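Local coordinates for protein carboxyl esterase NP (Bacillus subtilis, PDB 4CCW) that hydrolyses carboxylic esters to an alcohol and a carboxylate, as an esterase of the alpha/beta hydrolase superfamily, at residues A[102-107]-A[135-140]. Sequence-based numbering, arbitrary orientation.
Sequences GTRTDY and TMNFLL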
loop_
_atom_site.group_PDB
_atom_site.type_symbol
_atom_site.label_atom_id
_atom_site.label_comp_id
_atom_site.label_asym_id
_atom_site.label_seq_id
_atom_site.Cartn_x
_atom_site.Cartn_y
_atom_site.Cartn_z
ATOM N N GLY A 102 -11.213 -6.949 -11.252
ATOM C CA GLY A 102 -11.151 -6.143 -10.031
ATOM C C GLY A 102 -11.842 -6.733 -8.814
ATOM O O GLY A 102 -12.041 -6.035 -7.807
ATOM N N THR A 103 -12.227 -8.009 -8.878
ATOM C CA THR A 103 -12.855 -8.619 -7.704
ATOM C C THR A 103 -11.822 -8.857 -6.624
ATOM O O THR A 103 -10.618 -8.883 -6.891
ATOM C CB THR A 103 -13.569 -9.950 -7.997
ATOM O OG1 THR A 103 -12.605 -10.972 -8.286
ATOM C CG2 THR A 103 -14.558 -9.799 -9.141
ATOM N N ARG A 104 -12.306 -9.052 -5.401
ATOM C CA ARG A 104 -11.424 -9.338 -4.289
ATOM C C ARG A 104 -10.781 -10.722 -4.462
ATOM O O ARG A 104 -9.650 -10.942 -4.057
ATOM C CB ARG A 104 -12.199 -9.231 -2.981
ATOM C CG ARG A 104 -12.753 -7.823 -2.764
ATOM C CD ARG A 104 -13.209 -7.612 -1.325
ATOM N NE ARG A 104 -14.419 -8.363 -0.995
ATOM C CZ ARG A 104 -15.654 -7.985 -1.328
ATOM N NH1 ARG A 104 -15.865 -6.854 -2.026
ATOM N NH2 ARG A 104 -16.683 -8.746 -0.974
ATOM N N THR A 105 -11.501 -11.640 -5.082
ATOM C CA THR A 105 -10.925 -12.947 -5.409
ATOM C C THR A 105 -9.741 -12.797 -6.379
ATOM O O THR A 105 -8.663 -13.344 -6.141
ATOM C CB THR A 105 -11.995 -13.896 -5.974
ATOM O OG1 THR A 105 -12.984 -14.134 -4.963
ATOM C CG2 THR A 105 -11.384 -15.231 -6.384
ATOM N N ASP A 106 -9.946 -12.032 -7.453
ATOM C CA ASP A 106 -8.902 -11.777 -8.454
ATOM C C ASP A 106 -7.646 -11.204 -7.818
ATOM O O ASP A 106 -6.549 -11.692 -8.064
ATOM C CB ASP A 106 -9.406 -10.816 -9.540
ATOM C CG ASP A 106 -10.401 -11.463 -10.493
ATOM O OD1 ASP A 106 -10.385 -12.700 -10.654
ATOM O OD2 ASP A 106 -11.210 -10.723 -11.087
ATOM N N TYR A 107 -7.812 -10.168 -6.996
ATOM C CA TYR A 107 -6.672 -9.540 -6.345
ATOM C C TYR A 107 -5.890 -10.484 -5.418
ATOM O O TYR A 107 -4.666 -10.440 -5.397
ATOM C CB TYR A 107 -7.108 -8.265 -5.611
ATOM C CG TYR A 107 -7.410 -7.073 -6.525
ATOM C CD1 TYR A 107 -6.451 -6.584 -7.420
ATOM C CD2 TYR A 107 -8.638 -6.407 -6.452
ATOM C CE1 TYR A 107 -6.721 -5.476 -8.228
ATOM C CE2 TYR A 107 -8.915 -5.303 -7.251
ATOM C CZ TYR A 107 -7.958 -4.838 -8.134
ATOM O OH TYR A 107 -8.245 -3.739 -8.927
ATOM N N THR A 135 -3.774 -6.367 1.904
ATOM C CA THR A 135 -3.163 -7.219 2.926
ATOM C C THR A 135 -4.226 -7.948 3.746
ATOM O O THR A 135 -4.133 -9.167 3.926
ATOM C CB THR A 135 -2.185 -6.436 3.837
ATOM O OG1 THR A 135 -1.074 -5.987 3.047
ATOM C CG2 THR A 135 -1.642 -7.344 4.958
ATOM N N MET A 136 -5.241 -7.227 4.212
ATOM C CA MET A 136 -6.288 -7.843 5.011
ATOM C C MET A 136 -7.036 -8.886 4.170
ATOM O O MET A 136 -7.302 -9.989 4.634
ATOM C CB MET A 136 -7.266 -6.791 5.560
ATOM C CG MET A 136 -8.322 -7.359 6.494
ATOM S SD MET A 136 -7.562 -7.924 8.022
ATOM C CE MET A 136 -7.698 -6.495 9.041
ATOM N N ASN A 137 -7.343 -8.537 2.928
ATOM C CA ASN A 137 -8.070 -9.451 2.059
ATOM C C ASN A 137 -7.272 -10.761 1.881
ATOM O O ASN A 137 -7.835 -11.873 1.914
ATOM C CB ASN A 137 -8.358 -8.774 0.703
ATOM C CG ASN A 137 -9.168 -9.658 -0.240
ATOM O OD1 ASN A 137 -10.318 -10.008 0.037
ATOM N ND2 ASN A 137 -8.575 -9.994 -1.372
ATOM N N PHE A 138 -5.956 -10.623 1.738
ATOM C CA PHE A 138 -5.078 -11.782 1.483
ATOM C C PHE A 138 -4.925 -12.675 2.709
ATOM O O PHE A 138 -5.019 -13.905 2.610
ATOM C CB PHE A 138 -3.711 -11.319 0.964
ATOM C CG PHE A 138 -2.812 -12.440 0.494
ATOM C CD1 PHE A 138 -3.043 -13.071 -0.727
ATOM C CD2 PHE A 138 -1.723 -12.837 1.252
ATOM C CE1 PHE A 138 -2.200 -14.085 -1.177
ATOM C CE2 PHE A 138 -0.879 -13.846 0.816
ATOM C CZ PHE A 138 -1.118 -14.470 -0.401
ATOM N N LEU A 139 -4.673 -12.070 3.861
ATOM C CA LEU A 139 -4.474 -12.862 5.074
ATOM C C LEU A 139 -5.756 -13.594 5.483
ATOM O O LEU A 139 -5.679 -14.670 6.072
ATOM C CB LEU A 139 -3.887 -12.010 6.218
ATOM C CG LEU A 139 -4.771 -10.947 6.882
ATOM C CD1 LEU A 139 -5.549 -11.551 8.047
ATOM C CD2 LEU A 139 -3.929 -9.761 7.357
ATOM N N LEU A 140 -6.923 -13.027 5.173
ATOM C CA LEU A 140 -8.189 -13.696 5.485
ATOM C C LEU A 140 -8.423 -14.895 4.577
ATOM O O LEU A 140 -8.987 -15.899 5.003
ATOM C CB LEU A 140 -9.374 -12.731 5.396
ATOM C CG LEU A 140 -9.505 -11.667 6.492
ATOM C CD1 LEU A 140 -10.707 -10.786 6.225
ATOM C CD2 LEU A 140 -9.617 -12.280 7.880
HETATM O O HOH W 1 -13.113 -10.762 0.482
#
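Asn137 and Arg104 illustrate how one buried amide can link two neighbouring helices, directly through its nitrogen and by way of a water through its oxygen. The CB of Asn137 points toward the first turn of helix 104-118, and having CG anti to the backbone N (chi1 -178°) carries the amide toward Arg104. CG itself lies 4.1 Å from Arg104 CB. On one branch, Asn137 ND2 donates to Arg104 O at 3.0 Å. This bond is moderately bent, with an N-H...O angle of 150°, and the donor is tilted 34° from the carbonyl plane. The other branch, OD1, packs 3.6 Å from Arg104 CB and accepts a hydrogen bond from a water. That water in turn accepts from Arg104 NE at 3.1 Å, meeting the guanidinium edge in its plane, while Arg141 NE also donates to OD1. Guanidinium and amide planes stand nearly perpendicular. With only a methyl group at Asn137, as in alanine, the Arg104 carbonyl is likely to lose its donor from the other helix, and the water and Arg141 NE an acceptor. The arginine tip turns elsewhere: NH1 bonds to the carbonyls of Ala217 and Gly219, and Tyr222 adds a cation-pi contact. Thr103 caps the start of helix 104-118, its OG1 accepting from Asp106 N. In this alpha/beta hydrolase fold the amide bond and water bridge tie that helix to helix 130-141, whose Thr135 and Phe138 pack on parallel strands 123-128 and 146-152.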